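Long-range contacts in copper chaperone PCu(A)C (Methylosinus trichosporium OB3b, PDB 6P1F), which binds copper through a histidine brace in its PCuAC domain, the part present here, and probably acts as a copper chaperone in a methane-oxidizing bacterium: residues 26-31 against 81-86; 51-56 against 85-90. All coordinates share one frame; numbering follows the deposited sequence.

Contact 1. Residues 26-31 against 81-86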
loop_
_atom_site.group_PDB
_atom_site.type_symbol
_atom_site.label_atom_id
_atom_site.label_comp_id
_atom_site.label_asym_id
_atom_site.label_seq_id
_atom_site.Cartn_x
_atom_site.Cartn_y
_atom_site.Cartn_z
ATOM N N GLN A 26 -0.373 -8.204 4.628
ATOM C CA GLN A 26 0.421 -6.979 4.605
ATOM C C GLN A 26 0.797 -6.637 3.188
ATOM O O GLN A 26 1.130 -7.506 2.407
ATOM C CB GLN A 26 1.658 -7.117 5.460
ATOM C CG GLN A 26 1.305 -7.273 6.928
ATOM C CD GLN A 26 2.465 -7.009 7.860
ATOM O OE1 GLN A 26 3.623 -6.842 7.438
ATOM N NE2 GLN A 26 2.158 -6.957 9.161
ATOM N N LEU A 27 0.710 -5.347 2.882
ATOM C CA LEU A 27 1.060 -4.804 1.584
ATOM C C LEU A 27 2.238 -3.840 1.758
ATOM O O LEU A 27 2.340 -3.149 2.753
ATOM C CB LEU A 27 -0.140 -4.092 0.966
ATOM C CG LEU A 27 0.101 -3.388 -0.376
ATOM C CD1 LEU A 27 -1.093 -3.541 -1.334
ATOM C CD2 LEU A 27 0.459 -1.952 -0.131
ATOM N N TYR A 28 3.146 -3.818 0.776
ATOM C CA TYR A 28 4.320 -2.988 0.848
ATOM C C TYR A 28 4.524 -2.242 -0.452
ATOM O O TYR A 28 4.445 -2.841 -1.506
ATOM C CB TYR A 28 5.561 -3.839 1.126
ATOM C CG TYR A 28 5.361 -4.863 2.211
ATOM C CD1 TYR A 28 5.509 -4.517 3.555
ATOM C CD2 TYR A 28 5.003 -6.161 1.887
ATOM C CE1 TYR A 28 5.332 -5.477 4.543
ATOM C CE2 TYR A 28 4.836 -7.118 2.856
ATOM C CZ TYR A 28 5.007 -6.761 4.192
ATOM O OH TYR A 28 4.847 -7.680 5.204
ATOM N N MET A 29 4.723 -0.938 -0.385
ATOM C CA MET A 29 4.996 -0.176 -1.594
ATOM C C MET A 29 5.851 1.013 -1.236
ATOM O O MET A 29 5.741 1.554 -0.141
ATOM C CB MET A 29 3.696 0.304 -2.246
ATOM C CG MET A 29 2.809 1.132 -1.299
ATOM S SD MET A 29 1.183 1.448 -2.081
ATOM C CE MET A 29 0.300 2.230 -0.709
ATOM N N LEU A 30 6.689 1.436 -2.172
ATOM C CA LEU A 30 7.458 2.658 -1.991
ATOM C C LEU A 30 6.627 3.807 -2.503
ATOM O O LEU A 30 6.231 3.795 -3.675
ATOM C CB LEU A 30 8.786 2.531 -2.762
ATOM C CG LEU A 30 9.620 3.795 -2.979
ATOM C CD1 LEU A 30 9.921 4.496 -1.674
ATOM C CD2 LEU A 30 10.918 3.338 -3.636
ATOM N N VAL A 31 6.296 4.759 -1.632
ATOM C CA VAL A 31 5.503 5.912 -2.062
ATOM C C VAL A 31 6.385 7.144 -2.073
ATOM O O VAL A 31 7.061 7.443 -1.085
ATOM C CB VAL A 31 4.323 6.149 -1.107
ATOM C CG1 VAL A 31 3.482 7.349 -1.576
ATOM C CG2 VAL A 31 3.456 4.896 -0.997
ATOM N N GLY A 81 9.031 -3.390 8.836
ATOM C CA GLY A 81 9.168 -1.953 8.804
ATOM C C GLY A 81 7.794 -1.352 8.545
ATOM O O GLY A 81 6.783 -1.921 8.961
ATOM N N SER A 82 7.764 -0.211 7.882
ATOM C CA SER A 82 6.470 0.406 7.544
ATOM C C SER A 82 5.683 -0.494 6.596
ATOM O O SER A 82 6.253 -1.191 5.783
ATOM C CB SER A 82 6.687 1.777 6.905
ATOM O OG SER A 82 7.476 2.597 7.775
ATOM N N HIS A 83 4.363 -0.468 6.676
ATOM C CA HIS A 83 3.596 -1.403 5.856
ATOM C C HIS A 83 2.145 -1.013 5.929
ATOM O O HIS A 83 1.736 -0.196 6.777
ATOM C CB HIS A 83 3.767 -2.859 6.343
ATOM C CG HIS A 83 3.207 -3.119 7.711
ATOM N ND1 HIS A 83 3.918 -2.847 8.861
ATOM C CD2 HIS A 83 2.019 -3.621 8.102
ATOM C CE1 HIS A 83 3.180 -3.175 9.911
ATOM N NE2 HIS A 83 2.036 -3.659 9.484
ATOM N N VAL A 84 1.367 -1.602 5.039
ATOM C CA VAL A 84 -0.068 -1.460 5.063
ATOM C C VAL A 84 -0.708 -2.772 5.480
ATOM O O VAL A 84 -0.361 -3.808 4.937
ATOM C CB VAL A 84 -0.595 -1.088 3.678
ATOM C CG1 VAL A 84 -2.090 -0.762 3.749
ATOM C CG2 VAL A 84 0.210 0.057 3.092
ATOM N N GLU A 85 -1.640 -2.746 6.425
ATOM C CA GLU A 85 -2.419 -3.945 6.693
ATOM C C GLU A 85 -3.725 -3.876 5.916
ATOM O O GLU A 85 -4.430 -2.876 5.977
ATOM C CB GLU A 85 -2.706 -4.100 8.187
ATOM C CG GLU A 85 -1.549 -4.692 8.940
ATOM C CD GLU A 85 -2.003 -5.742 9.920
ATOM O OE1 GLU A 85 -2.359 -5.352 11.050
ATOM O OE2 GLU A 85 -2.019 -6.945 9.551
ATOM N N LEU A 86 -4.001 -4.914 5.131
ATOM C CA LEU A 86 -5.287 -5.073 4.438
ATOM C C LEU A 86 -6.203 -5.848 5.353
ATOM O O LEU A 86 -5.855 -6.942 5.790
ATOM C CB LEU A 86 -5.103 -5.829 3.121
ATOM C CG LEU A 86 -3.996 -5.256 2.234
ATOM C CD1 LEU A 86 -3.862 -6.085 0.930
ATOM C CD2 LEU A 86 -4.223 -3.780 1.951
#
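An antiparallel strand pair of the PCuAC beta sheet joins Q26 and L27 to E85 and V84, with the zinc-binding residues H83 and E85 on the second strand. L27 and V84 form a hydrogen-bonded pair: L27 N donates to V84 O at 2.8 Å, and V84 N to L27 O at 2.9 Å. Their side chains lie alongside each other, L27 CD2 3.8 Å from V84 CG2, on a face where M101 also packs on L27. On the face of Q26 and E85, Q26 CG stands anti to the carbonyl carbon (chi1 -66°) and the extended chain stacks its amide on the H83 imidazole, offset toward the CD2-NE2 side, planes 14° apart, with Q26 CD 3.4 Å from H83 CD2. Two bonds fix these groups: Y28 OH donates to Q26 OE1 (2.7 Å), and H83 ND1 to G81 O (3.0 Å) in the ring plane. An alanine at Q26 would remove the amide, which would probably leave Y28 OH without this acceptor and one face of the H83 ring without its stacking partner. H55 stacks on H83 as well. Such a cluster of histidine and carboxylate side chains on neighbouring strands is characteristic of a zinc site, here without its metal.

Contact 2. Residues 51-56 against 85-90; sequences SVQFHI and ELVDIS
Q53 CG stands anti to its own carbonyl carbon (chi1 -56°) and the chain runs on extended, which carries the amide across V87; E85 is turned off the extended form about CB-CG (chi2 -136°), and its CG and OE1 both lie beside the H55 ring. These groups rise from an antiparallel strand pair of the PCuAC beta sheet, in which S51, V52 and Q53 face V87, L86 and E85. Both S51-V87 and Q53-E85 are hydrogen-bonded pairs. E85 N donates to Q53 O at 2.8 Å, nearly straight, and Q53 N returns a bond to E85 O at 3.0 Å. At the other end V87 N reaches S51 O at 2.9 Å, whereas the return bond from S51 N to V87 O is weak. Between them, V52 and L86 form a non-hydrogen-bonded pair, and V52 CA brings its hydrogen to E85 O as a CA-H...O contact.

The two faces differ in character. V52 and L86 point the same way into the apolar side, V52 CG1 meeting L86 CD2 at 3.7 Å, and V84 and V44 add to the packing around V52. On the opposite face, the Q53 amide crosses V87 at about a right angle, its CD 3.7 Å from V87 CG2, while S51 OG lies 3.6 Å from V87 CB. H55 and E85 both bind zinc in another structure of this protein. In this metal-free chain H55 ND1 is hydrogen-bonded to L60 O, and R24 forms a salt bridge with E85 OE1 and a weak hydrogen bond with Q53 OE1. The H55 ring and the E85 carboxylate are turned 58° against each other, with H55 NE2 4.0 Å from E85 OE1.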
loop_
_atom_site.group_PDB
_atom_site.type_symbol
_atom_site.label_atom_id
_atom_site.label_comp_id
_atom_site.label_asym_id
_atom_site.label_seq_id
_atom_site.Cartn_x
_atom_site.Cartn_y
_atom_site.Cartn_z
ATOM N N SER A 51 -10.872 -2.487 4.423
ATOM C CA SER A 51 -10.189 -1.266 4.778
ATOM C C SER A 51 -8.714 -1.506 4.897
ATOM O O SER A 51 -8.254 -2.639 4.738
ATOM C CB SER A 51 -10.735 -0.699 6.088
ATOM O OG SER A 51 -10.599 -1.649 7.121
ATOM N N VAL A 52 -7.991 -0.417 5.120
ATOM C CA VAL A 52 -6.553 -0.499 5.327
ATOM C C VAL A 52 -6.140 0.261 6.563
ATOM O O VAL A 52 -6.817 1.208 7.023
ATOM C CB VAL A 52 -5.753 0.047 4.129
ATOM C CG1 VAL A 52 -6.132 -0.687 2.829
ATOM C CG2 VAL A 52 -5.954 1.541 3.995
ATOM N N GLN A 53 -5.036 -0.205 7.126
ATOM C CA GLN A 53 -4.385 0.437 8.253
ATOM C C GLN A 53 -2.916 0.611 7.937
ATOM O O GLN A 53 -2.175 -0.359 7.685
ATOM C CB GLN A 53 -4.548 -0.388 9.551
ATOM C CG GLN A 53 -6.009 -0.659 9.887
ATOM C CD GLN A 53 -6.212 -1.670 11.019
ATOM O OE1 GLN A 53 -5.265 -2.299 11.497
ATOM N NE2 GLN A 53 -7.466 -1.850 11.427
ATOM N N PHE A 54 -2.497 1.861 7.930
ATOM C CA PHE A 54 -1.111 2.171 7.653
ATOM C C PHE A 54 -0.307 2.146 8.930
ATOM O O PHE A 54 -0.723 2.668 9.968
ATOM C CB PHE A 54 -0.987 3.523 6.982
ATOM C CG PHE A 54 -1.728 3.629 5.671
ATOM C CD1 PHE A 54 -1.190 3.088 4.525
ATOM C CD2 PHE A 54 -2.945 4.286 5.585
ATOM C CE1 PHE A 54 -1.869 3.200 3.308
ATOM C CE2 PHE A 54 -3.611 4.423 4.367
ATOM C CZ PHE A 54 -3.065 3.863 3.230
ATOM N N HIS A 55 0.839 1.486 8.861
ATOM C CA HIS A 55 1.802 1.490 9.955
ATOM C C HIS A 55 3.080 2.131 9.463
ATOM O O HIS A 55 3.804 1.545 8.683
ATOM C CB HIS A 55 2.064 0.069 10.429
ATOM C CG HIS A 55 0.871 -0.594 11.028
ATOM N ND1 HIS A 55 0.719 -0.734 12.391
ATOM C CD2 HIS A 55 -0.224 -1.152 10.468
ATOM C CE1 HIS A 55 -0.413 -1.365 12.643
ATOM N NE2 HIS A 55 -1.005 -1.629 11.497
ATOM N N ILE A 56 3.350 3.352 9.904
ATOM C CA ILE A 56 4.481 4.075 9.349
ATOM C C ILE A 56 5.327 4.634 10.473
ATOM O O ILE A 56 4.862 4.775 11.602
ATOM C CB ILE A 56 4.033 5.216 8.395
ATOM C CG1 ILE A 56 3.257 6.282 9.160
ATOM C CG2 ILE A 56 3.199 4.657 7.214
ATOM C CD1 ILE A 56 3.015 7.544 8.343
ATOM N N GLU A 85 -1.640 -2.746 6.425
ATOM C CA GLU A 85 -2.419 -3.945 6.693
ATOM C C GLU A 85 -3.725 -3.876 5.916
ATOM O O GLU A 85 -4.430 -2.876 5.977
ATOM C CB GLU A 85 -2.706 -4.100 8.187
ATOM C CG GLU A 85 -1.549 -4.692 8.940
ATOM C CD GLU A 85 -2.003 -5.742 9.920
ATOM O OE1 GLU A 85 -2.359 -5.352 11.050
ATOM O OE2 GLU A 85 -2.019 -6.945 9.551
ATOM N N LEU A 86 -4.001 -4.914 5.131
ATOM C CA LEU A 86 -5.287 -5.073 4.438
ATOM C C LEU A 86 -6.203 -5.848 5.353
ATOM O O LEU A 86 -5.855 -6.942 5.790
ATOM C CB LEU A 86 -5.103 -5.829 3.121
ATOM C CG LEU A 86 -3.996 -5.256 2.234
ATOM C CD1 LEU A 86 -3.862 -6.085 0.930
ATOM C CD2 LEU A 86 -4.223 -3.780 1.951
ATOM N N VAL A 87 -7.351 -5.265 5.663
ATOM C CA VAL A 87 -8.215 -5.748 6.722
ATOM C C VAL A 87 -9.517 -6.292 6.152
ATOM O O VAL A 87 -10.137 -5.625 5.315
ATOM C CB VAL A 87 -8.530 -4.593 7.704
ATOM C CG1 VAL A 87 -9.492 -5.052 8.820
ATOM C CG2 VAL A 87 -7.232 -4.031 8.291
ATOM N N ASP A 88 -9.938 -7.452 6.651
ATOM C CA ASP A 88 -11.188 -8.111 6.231
ATOM C C ASP A 88 -11.189 -8.377 4.738
ATOM O O ASP A 88 -12.052 -7.929 3.995
ATOM C CB ASP A 88 -12.415 -7.285 6.664
ATOM C CG ASP A 88 -12.544 -7.190 8.180
ATOM O OD1 ASP A 88 -11.947 -8.021 8.903
ATOM O OD2 ASP A 88 -13.255 -6.291 8.656
ATOM N N ILE A 89 -10.211 -9.175 4.327
ATOM C CA ILE A 89 -10.086 -9.616 2.956
ATOM C C ILE A 89 -11.194 -10.603 2.609
ATOM O O ILE A 89 -11.367 -11.607 3.303
ATOM C CB ILE A 89 -8.718 -10.240 2.729
ATOM C CG1 ILE A 89 -7.600 -9.191 2.900
ATOM C CG2 ILE A 89 -8.653 -10.915 1.371
ATOM C CD1 ILE A 89 -6.211 -9.840 3.067
ATOM N N SER A 90 -11.952 -10.330 1.546
ATOM C CA SER A 90 -12.982 -11.287 1.142
ATOM C C SER A 90 -12.488 -12.173 0.009
ATOM O O SER A 90 -12.931 -13.311 -0.133
ATOM C CB SER A 90 -14.277 -10.567 0.759
ATOM O OG SER A 90 -14.001 -9.464 -0.081
#

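Contacts 1 and 2 lie on the two edges of one strand: 73-89 is the middle member of a three-strand run in the sheet, with 24-33 along one edge and 49-55 along the other. Their centres are about 9 Å apart, and they share E85 and L86. Along the chain, 26-31 comes first, then 51-56, and both pair with the later strand. The contacts meet directly, with H83 O 2.8 Å from H55 N in a probable hydrogen bond and V84 CG2 packed on F54 CD1. Residues far apart in sequence are thus gathered on neighbouring strands: contact 1 supplies H83, contact 2 supplies H55 and both hold E85, three of the zinc ligands of this domain.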